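Local coordinates for protein beta-agarase B (Zobellia galactanivorans, PDB 4ATF) that cleaves the beta-1,4-linkages of agarose with retention of anomeric configuration, giving mainly the tetramer as product, at residues D57-A62 with W129-D134; D135-D140 with H168-R173; N121-S126 with Y279-N284. The protein carries 1 engineered substitution. All coordinates share one frame; numbering follows the deposited sequence. Where two conformers were deposited one is given.

Contact 1 of 3, residues D57-A62 with W129-D134. With GAL (beta-D-galactopyranose), chain E; AAL (3,6-anhydro-alpha-L-galactopyranose), chain B; GAL (beta-D-galactopyranose), chain C; AAL (3,6-anhydro-alpha-L-galactopyranose), chain D.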
loop_
_atom_site.group_PDB
_atom_site.type_symbol
_atom_site.label_atom_id
_atom_site.label_comp_id
_atom_site.label_asym_id
_atom_site.label_seq_id
_atom_site.Cartn_x
_atom_site.Cartn_y
_atom_site.Cartn_z
ATOM N N ASP A 57 4.407 -0.454 -15.315
ATOM C CA ASP A 57 5.359 0.187 -14.371
ATOM C C ASP A 57 5.026 1.665 -14.159
ATOM O O ASP A 57 5.912 2.539 -14.080
ATOM C CB ASP A 57 6.855 -0.034 -14.743
ATOM C CG ASP A 57 7.200 0.378 -16.223
ATOM O OD1 ASP A 57 6.260 0.723 -17.031
ATOM O OD2 ASP A 57 8.435 0.340 -16.578
ATOM N N PHE A 58 3.721 1.937 -13.965
ATOM C CA PHE A 58 3.296 3.295 -13.592
ATOM C C PHE A 58 2.067 3.213 -12.720
ATOM O O PHE A 58 1.521 2.118 -12.514
ATOM C CB PHE A 58 3.044 4.196 -14.836
ATOM C CG PHE A 58 3.223 5.695 -14.523
ATOM C CD1 PHE A 58 4.488 6.216 -14.305
ATOM C CD2 PHE A 58 2.112 6.548 -14.381
ATOM C CE1 PHE A 58 4.719 7.590 -13.975
ATOM C CE2 PHE A 58 2.306 7.927 -14.033
ATOM C CZ PHE A 58 3.625 8.440 -13.820
ATOM N N TYR A 59 1.650 4.360 -12.197
ATOM C CA TYR A 59 0.323 4.516 -11.567
ATOM C C TYR A 59 -0.799 4.286 -12.598
ATOM O O TYR A 59 -0.528 4.184 -13.766
ATOM C CB TYR A 59 0.256 5.895 -10.932
ATOM C CG TYR A 59 -1.032 6.222 -10.196
ATOM C CD1 TYR A 59 -1.353 5.588 -8.949
ATOM C CD2 TYR A 59 -1.869 7.263 -10.658
ATOM C CE1 TYR A 59 -2.553 5.968 -8.215
ATOM C CE2 TYR A 59 -3.071 7.615 -9.939
ATOM C CZ TYR A 59 -3.384 6.967 -8.740
ATOM O OH TYR A 59 -4.552 7.331 -8.063
ATOM N N HIS A 60 -2.060 4.157 -12.167
ATOM C CA HIS A 60 -3.071 3.696 -13.122
ATOM C C HIS A 60 -3.646 4.815 -14.003
ATOM O O HIS A 60 -4.500 4.554 -14.806
ATOM C CB HIS A 60 -4.129 2.786 -12.495
ATOM C CG HIS A 60 -5.134 3.467 -11.602
ATOM N ND1 HIS A 60 -6.190 2.774 -11.026
ATOM C CD2 HIS A 60 -5.233 4.749 -11.154
ATOM C CE1 HIS A 60 -6.909 3.612 -10.290
ATOM N NE2 HIS A 60 -6.348 4.815 -10.344
ATOM N N ASN A 61 -3.158 6.050 -13.847
ATOM C CA ASN A 61 -3.441 7.101 -14.817
ATOM C C ASN A 61 -2.217 7.984 -14.817
ATOM O O ASN A 61 -1.239 7.642 -14.167
ATOM C CB ASN A 61 -4.722 7.904 -14.460
ATOM C CG ASN A 61 -4.662 8.538 -13.068
ATOM O OD1 ASN A 61 -3.715 9.238 -12.727
ATOM N ND2 ASN A 61 -5.715 8.313 -12.252
ATOM N N ALA A 62 -2.255 9.112 -15.517
ATOM C CA ALA A 62 -1.028 9.932 -15.693
ATOM C C ALA A 62 -0.614 10.716 -14.483
ATOM O O ALA A 62 0.473 11.309 -14.480
ATOM C CB ALA A 62 -1.183 10.903 -16.905
ATOM N N TRP A 129 -1.108 -1.484 -1.873
ATOM C CA TRP A 129 -2.501 -1.065 -1.692
ATOM C C TRP A 129 -3.404 -1.462 -2.855
ATOM O O TRP A 129 -2.881 -1.919 -3.931
ATOM C CB TRP A 129 -2.557 0.445 -1.350
ATOM C CG TRP A 129 -1.863 1.398 -2.258
ATOM C CD1 TRP A 129 -0.518 1.419 -2.621
ATOM C CD2 TRP A 129 -2.478 2.507 -2.922
ATOM N NE1 TRP A 129 -0.285 2.497 -3.455
ATOM C CE2 TRP A 129 -1.468 3.186 -3.644
ATOM C CE3 TRP A 129 -3.809 3.025 -2.928
ATOM C CZ2 TRP A 129 -1.735 4.336 -4.413
ATOM C CZ3 TRP A 129 -4.076 4.197 -3.674
ATOM C CH2 TRP A 129 -3.027 4.839 -4.418
ATOM N N LEU A 130 -4.735 -1.323 -2.673
ATOM C CA LEU A 130 -5.744 -1.687 -3.700
ATOM C C LEU A 130 -6.546 -0.431 -3.976
ATOM O O LEU A 130 -6.896 0.310 -3.007
ATOM C CB LEU A 130 -6.736 -2.750 -3.179
ATOM C CG LEU A 130 -6.031 -4.006 -2.623
ATOM C CD1 LEU A 130 -7.145 -4.957 -2.074
ATOM C CD2 LEU A 130 -5.146 -4.712 -3.689
ATOM N N LEU A 131 -6.872 -0.158 -5.240
ATOM C CA LEU A 131 -7.595 1.140 -5.552
ATOM C C LEU A 131 -8.574 0.851 -6.685
ATOM O O LEU A 131 -8.145 0.286 -7.710
ATOM C CB LEU A 131 -6.595 2.230 -6.000
ATOM C CG LEU A 131 -7.176 3.591 -6.363
ATOM C CD1 LEU A 131 -7.772 4.169 -5.072
ATOM C CD2 LEU A 131 -6.039 4.512 -6.897
ATOM N N SER A 132 -9.873 1.195 -6.534
ATOM C CA SER A 132 -10.816 0.988 -7.627
ATOM C C SER A 132 -10.464 1.853 -8.866
ATOM O O SER A 132 -9.798 2.885 -8.741
ATOM C CB SER A 132 -12.282 1.273 -7.149
ATOM O OG SER A 132 -12.406 2.676 -6.810
ATOM N N ALA A 133 -10.951 1.423 -10.047
ATOM C CA ALA A 133 -10.630 2.110 -11.289
ATOM C C ALA A 133 -11.049 3.617 -11.228
ATOM O O ALA A 133 -10.367 4.516 -11.806
ATOM C CB ALA A 133 -11.310 1.354 -12.497
ATOM N N ASP A 134 -12.166 3.881 -10.515
ATOM C CA ASP A 134 -12.700 5.251 -10.489
ATOM C C ASP A 134 -12.192 6.060 -9.313
ATOM O O ASP A 134 -12.685 7.181 -9.108
ATOM C CB ASP A 134 -14.241 5.244 -10.579
ATOM C CG ASP A 134 -14.905 4.703 -9.276
ATOM O OD1 ASP A 134 -14.181 4.385 -8.277
ATOM O OD2 ASP A 134 -16.159 4.596 -9.278
HETATM C C1 GAL E . -3.468 5.860 1.038
HETATM C C2 GAL E . -3.879 7.121 0.291
HETATM C C3 GAL E . -3.605 7.133 -1.217
HETATM C C4 GAL E . -2.104 6.826 -1.385
HETATM C C5 GAL E . -1.754 5.533 -0.590
HETATM C C6 GAL E . -0.300 5.065 -0.780
HETATM O O2 GAL E . -5.267 7.177 0.455
HETATM O O3 GAL E . -3.941 8.468 -1.634
HETATM O O4 GAL E . -1.391 7.904 -0.839
HETATM O O5 GAL E . -2.104 5.559 0.800
HETATM O O6 GAL E . -0.219 3.842 -0.044
HETATM C C1 AAL B . -6.209 11.857 -12.089
HETATM C C2 AAL B . -7.245 11.327 -13.145
HETATM C C3 AAL B . -6.822 11.829 -14.530
HETATM C C4 AAL B . -6.719 13.317 -14.547
HETATM C C5 AAL B . -5.494 13.569 -13.699
HETATM C C6 AAL B . -4.563 12.626 -14.480
HETATM O O2 AAL B . -8.570 11.802 -12.884
HETATM O O3 AAL B . -5.436 11.476 -14.755
HETATM O O4 AAL B . -6.699 13.980 -15.775
HETATM O O5 AAL B . -5.766 13.261 -12.310
HETATM C C1 GAL C . -5.516 10.801 -7.398
HETATM C C2 GAL C . -6.271 10.622 -8.727
HETATM C C3 GAL C . -5.842 11.704 -9.743
HETATM C C4 GAL C . -5.939 13.113 -9.119
HETATM C C5 GAL C . -5.213 13.159 -7.759
HETATM C C6 GAL C . -5.377 14.582 -7.266
HETATM O O2 GAL C . -6.131 9.295 -9.279
HETATM O O3 GAL C . -6.757 11.655 -10.815
HETATM O O4 GAL C . -7.298 13.344 -8.785
HETATM O O5 GAL C . -5.748 12.133 -6.862
HETATM O O6 GAL C . -4.553 14.545 -6.153
HETATM C C1 AAL D . -5.033 8.554 -2.573
HETATM C C2 AAL D . -5.390 10.060 -2.745
HETATM C C3 AAL D . -6.195 10.217 -4.077
HETATM C C4 AAL D . -5.558 9.666 -5.300
HETATM C C5 AAL D . -5.473 8.196 -4.959
HETATM C C6 AAL D . -6.960 7.968 -4.567
HETATM O O2 AAL D . -4.189 10.826 -2.805
HETATM O O3 AAL D . -7.341 9.286 -4.050
HETATM O O4 AAL D . -6.156 9.859 -6.549
HETATM O O5 AAL D . -4.597 7.895 -3.838
HETATM O O HOH W 1 -8.177 6.897 -13.006
#

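Contact 2 of 3, residues D135-D140 with H168-R173. With AAL (3,6-anhydro-alpha-L-galactopyranose), chain D; GAL (beta-D-galactopyranose), chain C; GAL (beta-D-galactopyranose), chain E.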
loop_
_atom_site.group_PDB
_atom_site.type_symbol
_atom_site.label_atom_id
_atom_site.label_comp_id
_atom_site.label_asym_id
_atom_site.label_seq_id
_atom_site.Cartn_x
_atom_site.Cartn_y
_atom_site.Cartn_z
ATOM N N ASP A 135 -11.188 5.530 -8.581
ATOM C CA ASP A 135 -10.480 6.246 -7.462
ATOM C C ASP A 135 -11.403 6.542 -6.251
ATOM O O ASP A 135 -11.115 7.416 -5.461
ATOM C CB ASP A 135 -9.866 7.566 -7.969
ATOM C CG ASP A 135 -8.652 7.335 -8.928
ATOM O OD1 ASP A 135 -8.028 6.267 -8.817
ATOM O OD2 ASP A 135 -8.349 8.196 -9.761
ATOM N N THR A 136 -12.554 5.876 -6.173
ATOM C CA THR A 136 -13.408 6.084 -5.037
ATOM C C THR A 136 -13.240 5.153 -3.831
ATOM O O THR A 136 -13.786 5.498 -2.760
ATOM C CB THR A 136 -14.889 6.051 -5.428
ATOM O OG1 THR A 136 -15.220 4.745 -5.967
ATOM C CG2 THR A 136 -15.220 7.227 -6.401
ATOM N N GLN A 137 -12.600 3.974 -4.002
ATOM C CA GLN A 137 -12.530 3.021 -2.948
ATOM C C GLN A 137 -11.077 2.441 -2.917
ATOM O O GLN A 137 -10.478 2.161 -3.967
ATOM C CB GLN A 137 -13.572 1.885 -3.167
ATOM C CG GLN A 137 -15.017 2.403 -3.193
ATOM C CD GLN A 137 -16.039 1.307 -3.537
ATOM O OE1 GLN A 137 -17.262 1.585 -3.675
ATOM N NE2 GLN A 137 -15.579 0.090 -3.625
ATOM N N GLU A 138 -10.516 2.305 -1.713
ATOM C CA GLU A 138 -9.091 2.002 -1.509
ATOM C C GLU A 138 -8.930 1.130 -0.259
ATOM O O GLU A 138 -9.660 1.337 0.729
ATOM C CB GLU A 138 -8.283 3.322 -1.293
ATOM C CG GLU A 138 -6.734 3.091 -1.188
ATOM C CD GLU A 138 -6.233 2.755 0.277
ATOM O OE1 GLU A 138 -6.995 2.965 1.252
ATOM O OE2 GLU A 138 -5.056 2.279 0.484
ATOM N N ILE A 139 -7.999 0.162 -0.292
ATOM C CA ILE A 139 -7.691 -0.686 0.866
ATOM C C ILE A 139 -6.169 -0.713 0.981
ATOM O O ILE A 139 -5.487 -1.045 -0.015
ATOM C CB ILE A 139 -8.222 -2.142 0.706
ATOM C CG1 ILE A 139 -9.768 -2.156 0.689
ATOM C CG2 ILE A 139 -7.653 -3.035 1.917
ATOM C CD1 ILE A 139 -10.370 -3.448 0.026
ATOM N N ASP A 140 -5.616 -0.275 2.124
ATOM C CA ASP A 140 -4.162 -0.422 2.350
ATOM C C ASP A 140 -3.758 -1.838 2.740
ATOM O O ASP A 140 -4.480 -2.493 3.492
ATOM C CB ASP A 140 -3.743 0.354 3.555
ATOM C CG ASP A 140 -3.960 1.792 3.434
ATOM O OD1 ASP A 140 -4.163 2.373 2.338
ATOM O OD2 ASP A 140 -3.965 2.323 4.563
ATOM N N HIS A 168 -8.244 1.859 5.207
ATOM C CA HIS A 168 -9.003 1.835 3.966
ATOM C C HIS A 168 -9.570 3.253 3.800
ATOM O O HIS A 168 -9.660 4.014 4.803
ATOM C CB HIS A 168 -10.127 0.756 4.037
ATOM C CG HIS A 168 -11.346 1.213 4.781
ATOM N ND1 HIS A 168 -11.447 1.148 6.158
ATOM C CD2 HIS A 168 -12.499 1.786 4.345
ATOM C CE1 HIS A 168 -12.621 1.630 6.536
ATOM N NE2 HIS A 168 -13.283 2.019 5.459
ATOM N N HIS A 169 -9.949 3.633 2.574
ATOM C CA HIS A 169 -10.494 4.987 2.333
ATOM C C HIS A 169 -11.691 4.858 1.428
ATOM O O HIS A 169 -11.694 3.992 0.562
ATOM C CB HIS A 169 -9.475 5.923 1.610
ATOM C CG HIS A 169 -8.252 6.244 2.405
ATOM N ND1 HIS A 169 -8.013 7.502 2.907
ATOM C CD2 HIS A 169 -7.167 5.486 2.749
ATOM C CE1 HIS A 169 -6.858 7.506 3.567
ATOM N NE2 HIS A 169 -6.326 6.296 3.494
ATOM N N VAL A 170 -12.663 5.747 1.583
ATOM C CA VAL A 170 -13.678 5.944 0.558
ATOM C C VAL A 170 -13.619 7.409 0.216
ATOM O O VAL A 170 -13.361 8.251 1.117
ATOM C CB VAL A 170 -15.083 5.415 0.969
ATOM C CG1 VAL A 170 -15.078 3.859 1.031
ATOM C CG2 VAL A 170 -15.557 6.010 2.271
ATOM N N PHE A 171 -13.791 7.748 -1.065
ATOM C CA PHE A 171 -13.646 9.184 -1.497
ATOM C C PHE A 171 -14.877 9.679 -2.216
ATOM O O PHE A 171 -15.604 8.873 -2.823
ATOM C CB PHE A 171 -12.482 9.368 -2.498
ATOM C CG PHE A 171 -11.146 8.915 -1.983
ATOM C CD1 PHE A 171 -10.324 9.775 -1.231
ATOM C CD2 PHE A 171 -10.729 7.607 -2.243
ATOM C CE1 PHE A 171 -9.079 9.287 -0.704
ATOM C CE2 PHE A 171 -9.495 7.106 -1.770
ATOM C CZ PHE A 171 -8.659 7.948 -0.996
ATOM N N ILE A 172 -15.111 11.000 -2.164
ATOM C CA ILE A 172 -15.975 11.643 -3.132
ATOM C C ILE A 172 -14.954 12.430 -3.975
ATOM O O ILE A 172 -14.064 13.086 -3.383
ATOM C CB ILE A 172 -17.035 12.563 -2.462
ATOM C CG1 ILE A 172 -18.010 11.751 -1.588
ATOM C CG2 ILE A 172 -17.760 13.485 -3.556
ATOM C CD1 ILE A 172 -18.839 12.637 -0.621
ATOM N N ARG A 173 -15.057 12.390 -5.311
ATOM C CA ARG A 173 -13.986 12.970 -6.126
ATOM C C ARG A 173 -14.116 14.465 -6.378
ATOM O O ARG A 173 -13.083 15.125 -6.367
ATOM C CB ARG A 173 -13.780 12.239 -7.465
ATOM C CG ARG A 173 -13.504 10.740 -7.377
ATOM C CD ARG A 173 -12.296 10.401 -6.510
ATOM N NE ARG A 173 -11.113 11.193 -6.801
ATOM C CZ ARG A 173 -9.932 10.960 -6.215
ATOM N NH1 ARG A 173 -9.807 9.953 -5.339
ATOM N NH2 ARG A 173 -8.876 11.720 -6.466
HETATM C C1 AAL D . -5.033 8.554 -2.573
HETATM C C2 AAL D . -5.390 10.060 -2.745
HETATM C C3 AAL D . -6.195 10.217 -4.077
HETATM C C4 AAL D . -5.558 9.666 -5.300
HETATM C C5 AAL D . -5.473 8.196 -4.959
HETATM C C6 AAL D . -6.960 7.968 -4.567
HETATM O O2 AAL D . -4.189 10.826 -2.805
HETATM O O3 AAL D . -7.341 9.286 -4.050
HETATM O O4 AAL D . -6.156 9.859 -6.549
HETATM O O5 AAL D . -4.597 7.895 -3.838
HETATM C C1 GAL C . -5.516 10.801 -7.398
HETATM C C2 GAL C . -6.271 10.622 -8.727
HETATM C C3 GAL C . -5.842 11.704 -9.743
HETATM C C4 GAL C . -5.939 13.113 -9.119
HETATM C C5 GAL C . -5.213 13.159 -7.759
HETATM C C6 GAL C . -5.377 14.582 -7.266
HETATM O O2 GAL C . -6.131 9.295 -9.279
HETATM O O3 GAL C . -6.757 11.655 -10.815
HETATM O O4 GAL C . -7.298 13.344 -8.785
HETATM O O5 GAL C . -5.748 12.133 -6.862
HETATM O O6 GAL C . -4.553 14.545 -6.153
HETATM C C1 GAL E . -3.468 5.860 1.038
HETATM C C2 GAL E . -3.879 7.121 0.291
HETATM C C3 GAL E . -3.605 7.133 -1.217
HETATM C C4 GAL E . -2.104 6.826 -1.385
HETATM C C5 GAL E . -1.754 5.533 -0.590
HETATM C C6 GAL E . -0.300 5.065 -0.780
HETATM O O2 GAL E . -5.267 7.177 0.455
HETATM O O3 GAL E . -3.941 8.468 -1.634
HETATM O O4 GAL E . -1.391 7.904 -0.839
HETATM O O5 GAL E . -2.104 5.559 0.800
HETATM O O6 GAL E . -0.219 3.842 -0.044
#

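Contact 3 of 3, residues N121-S126 with Y279-N284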
loop_
_atom_site.group_PDB
_atom_site.type_symbol
_atom_site.label_atom_id
_atom_site.label_comp_id
_atom_site.label_asym_id
_atom_site.label_seq_id
_atom_site.Cartn_x
_atom_site.Cartn_y
_atom_site.Cartn_z
ATOM N N ASN A 121 14.267 1.994 5.210
ATOM C CA ASN A 121 14.813 2.843 6.260
ATOM C C ASN A 121 14.838 4.297 5.728
ATOM O O ASN A 121 15.910 4.882 5.548
ATOM C CB ASN A 121 16.235 2.370 6.597
ATOM C CG ASN A 121 16.814 3.085 7.821
ATOM O OD1 ASN A 121 16.128 3.848 8.517
ATOM N ND2 ASN A 121 18.096 2.869 8.057
ATOM N N SER A 122 13.644 4.833 5.438
ATOM C CA SER A 122 13.444 6.159 4.878
ATOM C C SER A 122 12.191 6.858 5.453
ATOM O O SER A 122 11.234 6.182 5.996
ATOM C CB SER A 122 13.212 5.951 3.359
ATOM O OG SER A 122 13.010 7.201 2.666
ATOM N N THR A 123 12.113 8.197 5.282
ATOM C CA THR A 123 10.903 8.902 5.725
ATOM C C THR A 123 9.849 8.789 4.668
ATOM O O THR A 123 8.673 9.086 4.940
ATOM C CB THR A 123 11.167 10.450 5.995
ATOM O OG1 THR A 123 11.900 11.006 4.891
ATOM C CG2 THR A 123 12.007 10.615 7.293
ATOM N N LEU A 124 10.224 8.279 3.500
ATOM C CA LEU A 124 9.212 8.048 2.446
ATOM C C LEU A 124 8.325 6.876 2.809
ATOM O O LEU A 124 8.775 5.994 3.551
ATOM C CB LEU A 124 9.907 7.658 1.136
ATOM C CG LEU A 124 10.728 8.785 0.480
ATOM C CD1 LEU A 124 11.343 8.130 -0.809
ATOM C CD2 LEU A 124 9.950 10.012 0.171
ATOM N N ALA A 125 7.080 6.869 2.326
ATOM C CA ALA A 125 6.164 5.721 2.531
ATOM C C ALA A 125 6.537 4.519 1.690
ATOM O O ALA A 125 6.949 4.700 0.537
ATOM C CB ALA A 125 4.649 6.126 2.240
ATOM N N SER A 126 6.416 3.317 2.262
ATOM C CA SER A 126 6.515 2.014 1.559
ATOM C C SER A 126 5.110 1.448 1.481
ATOM O O SER A 126 4.507 1.221 2.521
ATOM C CB SER A 126 7.380 1.064 2.393
ATOM O OG SER A 126 8.700 1.567 2.542
ATOM N N TYR A 279 8.991 15.648 7.652
ATOM C CA TYR A 279 9.667 14.306 7.485
ATOM C C TYR A 279 9.769 13.956 6.001
ATOM O O TYR A 279 8.834 13.377 5.404
ATOM C CB TYR A 279 8.880 13.199 8.182
ATOM C CG TYR A 279 8.611 13.453 9.663
ATOM C CD1 TYR A 279 9.655 13.323 10.609
ATOM C CD2 TYR A 279 7.313 13.757 10.135
ATOM C CE1 TYR A 279 9.435 13.519 11.974
ATOM C CE2 TYR A 279 7.067 13.953 11.525
ATOM C CZ TYR A 279 8.152 13.823 12.430
ATOM O OH TYR A 279 8.010 14.001 13.814
ATOM N N THR A 280 10.919 14.260 5.423
ATOM C CA THR A 280 11.123 13.972 3.998
ATOM C C THR A 280 12.671 13.856 3.790
ATOM O O THR A 280 13.434 14.485 4.541
ATOM C CB THR A 280 10.500 15.131 3.123
ATOM O OG1 THR A 280 10.539 14.793 1.725
ATOM C CG2 THR A 280 11.233 16.492 3.411
ATOM N N PRO A 281 13.126 13.016 2.824
ATOM C CA PRO A 281 14.583 12.780 2.729
ATOM C C PRO A 281 15.361 14.048 2.373
ATOM O O PRO A 281 14.908 14.863 1.556
ATOM C CB PRO A 281 14.709 11.765 1.581
ATOM C CG PRO A 281 13.367 11.102 1.479
ATOM C CD PRO A 281 12.359 12.182 1.874
ATOM N N THR A 282 16.486 14.250 3.020
ATOM C CA THR A 282 17.426 15.307 2.599
ATOM C C THR A 282 18.312 14.710 1.478
ATOM O O THR A 282 18.285 13.480 1.254
ATOM C CB THR A 282 18.363 15.708 3.779
ATOM O OG1 THR A 282 19.100 14.545 4.163
ATOM C CG2 THR A 282 17.538 16.229 5.024
ATOM N N ASP A 283 19.103 15.560 0.806
ATOM C CA ASP A 283 20.041 15.091 -0.220
ATOM C C ASP A 283 21.066 14.161 0.396
ATOM O O ASP A 283 21.360 13.146 -0.195
ATOM C CB ASP A 283 20.696 16.254 -0.986
ATOM C CG ASP A 283 19.763 16.844 -1.988
ATOM O OD1 ASP A 283 18.780 16.183 -2.423
ATOM O OD2 ASP A 283 19.993 17.980 -2.380
ATOM N N ASN A 284 21.540 14.474 1.599
ATOM C CA ASN A 284 22.445 13.573 2.315
ATOM C C ASN A 284 21.843 12.151 2.524
ATOM O O ASN A 284 22.516 11.127 2.324
ATOM C CB ASN A 284 22.858 14.215 3.674
ATOM C CG ASN A 284 24.011 13.466 4.368
ATOM O OD1 ASN A 284 24.992 13.063 3.736
ATOM N ND2 ASN A 284 23.882 13.275 5.665
#

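Contact 1 of 3, residues D57-A62 with W129-D134
His-60 and Ala-133 mark the closest backbone approach, with their CA atoms 7.9 Å apart, so loop 57-62 stands beside strand 129-132 without a backbone hydrogen bond and side chains bridge the gap. With CG anti to the backbone N (chi1 -178°), Tyr-59 reaches across: the edge of its phenol at CE1 lies 4.0 Å from Trp-129 CH2, and its OH meets the methyl Leu-131 CD2 at 3.4 Å. His-60 crosses the same leucine at about a right angle, NE2 3.5 Å from Leu-131 CD2, while its ring edge is directed at the carbonyl of Ser-132. An imidazole suits this place because both nitrogens find carboxylates, ND1 that of Asp-256 and NE2 that of Asp-135. On the sugar side, the chain C galactose O2 accepts two bonds, from Tyr-59 OH at 2.8 Å and from Asn-61 ND2 at 3.2 Å, the latter nearly straight. Trp-129 offers a flat apolar platform: C5 of the chain E galactose sits 3.7 Å above the centre of the Trp-129 ring. Polar groups that fix hydroxyls, set beside an aromatic floor under a pyranose, are characteristic of the glycan-binding cleft of a GH16 agarase.

Contact 2 of 3, residues D135-D140 with H168-R173
Glu-138 and His-169 form the hydrogen-bonded pair at the middle of an antiparallel ladder whose two strands run at 168° to each other. Backbone bonds join Glu-138 N to His-169 O (3.1 Å) and His-169 N to Glu-138 O (3.0 Å), and one residue before strand 137-140 begins, Phe-171 N donates to Thr-136 O at 2.8 Å. The flanking pairs, Gln-137 with Val-170 and Ile-139 with His-168, send their side chains to the other face of the sheet, away from the agarose.

Van der Waals contacts finish the cleft wall. Phe-171 CE2 touches Glu-138 CB, and one face of that ring receives O3 of the chain D anhydrogalactose. His-169, held at ND1 by Asp-178, lays its imidazole face under O2 of the chain E galactose, 3.3 Å above the plane of the His-169 ring.

Polar grip centres on Arg-173. Bends at chi2 (-56°) and chi3 (-48°) fold its guanidinium over Asp-135 CB, where NH1 donates both to Asp-135 O (2.9 Å) and, almost straight, to O3 of the chain D sugar (2.9 Å); NH2 adds three weak bonds to the sugars. A leucine here would probably leave that O3 and the Asp-135 carbonyl without their donor and the sugar freer to shift. Asp-135 OD2 accepts O2 of the chain C galactose at 2.5 Å.

Glu-138, probably the nucleophile, and Asp-140, two residues on, open the Glu-x-Asp part of the GH16 catalytic motif on a strand of the substrate cleft.

Contact 3 of 3, residues N121-S126 with Y279-N284
Thr-123 and Pro-281 meet where an ST turn, built on Ser-122 ahead of strand 125-126, is overlaid by the loop that leads to the N-cap of helix 283-284. The fit is closest around the threonine, whose CA comes within 5.4 Å of Thr-280 CA. Its OG1 sits between the backbone N and the carbonyl carbon (chi1 47°), which presents it to the proline: Thr-123 OG1 is 3.1 Å from Pro-281 N and 3.3 Å from Pro-281 CD. The proline nitrogen, a tertiary amide, has no hydrogen to give, so this is close packing and not a bond. Thr-123 CB meanwhile rests 3.8 Å from the carbonyl carbon of Tyr-279. A beta-branched residue suits the spot, because the hydroxyl and the methyl face different parts of the passing chain. Leu-124 completes the apolar patch, crossing the pyrrolidine at about a right angle with CG 3.7 Å from Pro-281 CG; the rigid proline ring offers it a fixed surface.

Away from this packed centre the two segments part. The phenol of Tyr-279 turns off toward the bound glycan, whose pocket it helps to line. Thr-280 points away, and its OG1 is bound by Asp-263. Further along, Asp-283 and Asn-284 stand exposed on the first turn of the helix, where Arg-89 pairs with the aspartate and Glu-151 with the asparagine amide. Thr-282 faces away as well; its side chain caps a backbone N of the helix, a role well suited to a small hydroxyl residue. Back on the packed side, Ser-122 OG, which is also hydrogen-bonded to Asn-292, lies 4.1 Å from Pro-281 CG and accepts the N-H of Leu-124 at 3.1 Å from N, with an angle of 166° at the hydrogen.

In the fold
From the N terminus, the loop 57-62 comes first and is met by 129-134 after 66 residues, half of them in strands, closing contact 1. Before that closure the chain has passed 121-126, the first half of contact 3, completed only at 279-284; contacts 1 and 3 therefore cross, sharing strand 125-132 at its two ends. Contact 2 opens right after contact 1 closes, ends the 27-residue excursion between 135-140 and 168-173 by pairing strands 137-145 and 164-172, and lies within the span of contact 3. Contacts 1 and 2 touch directly, on neighbouring strands 125-132 and 137-145, and border three shared sugars. Contact 3 joins the start of strand 125-132 to the loop before helix 283-286.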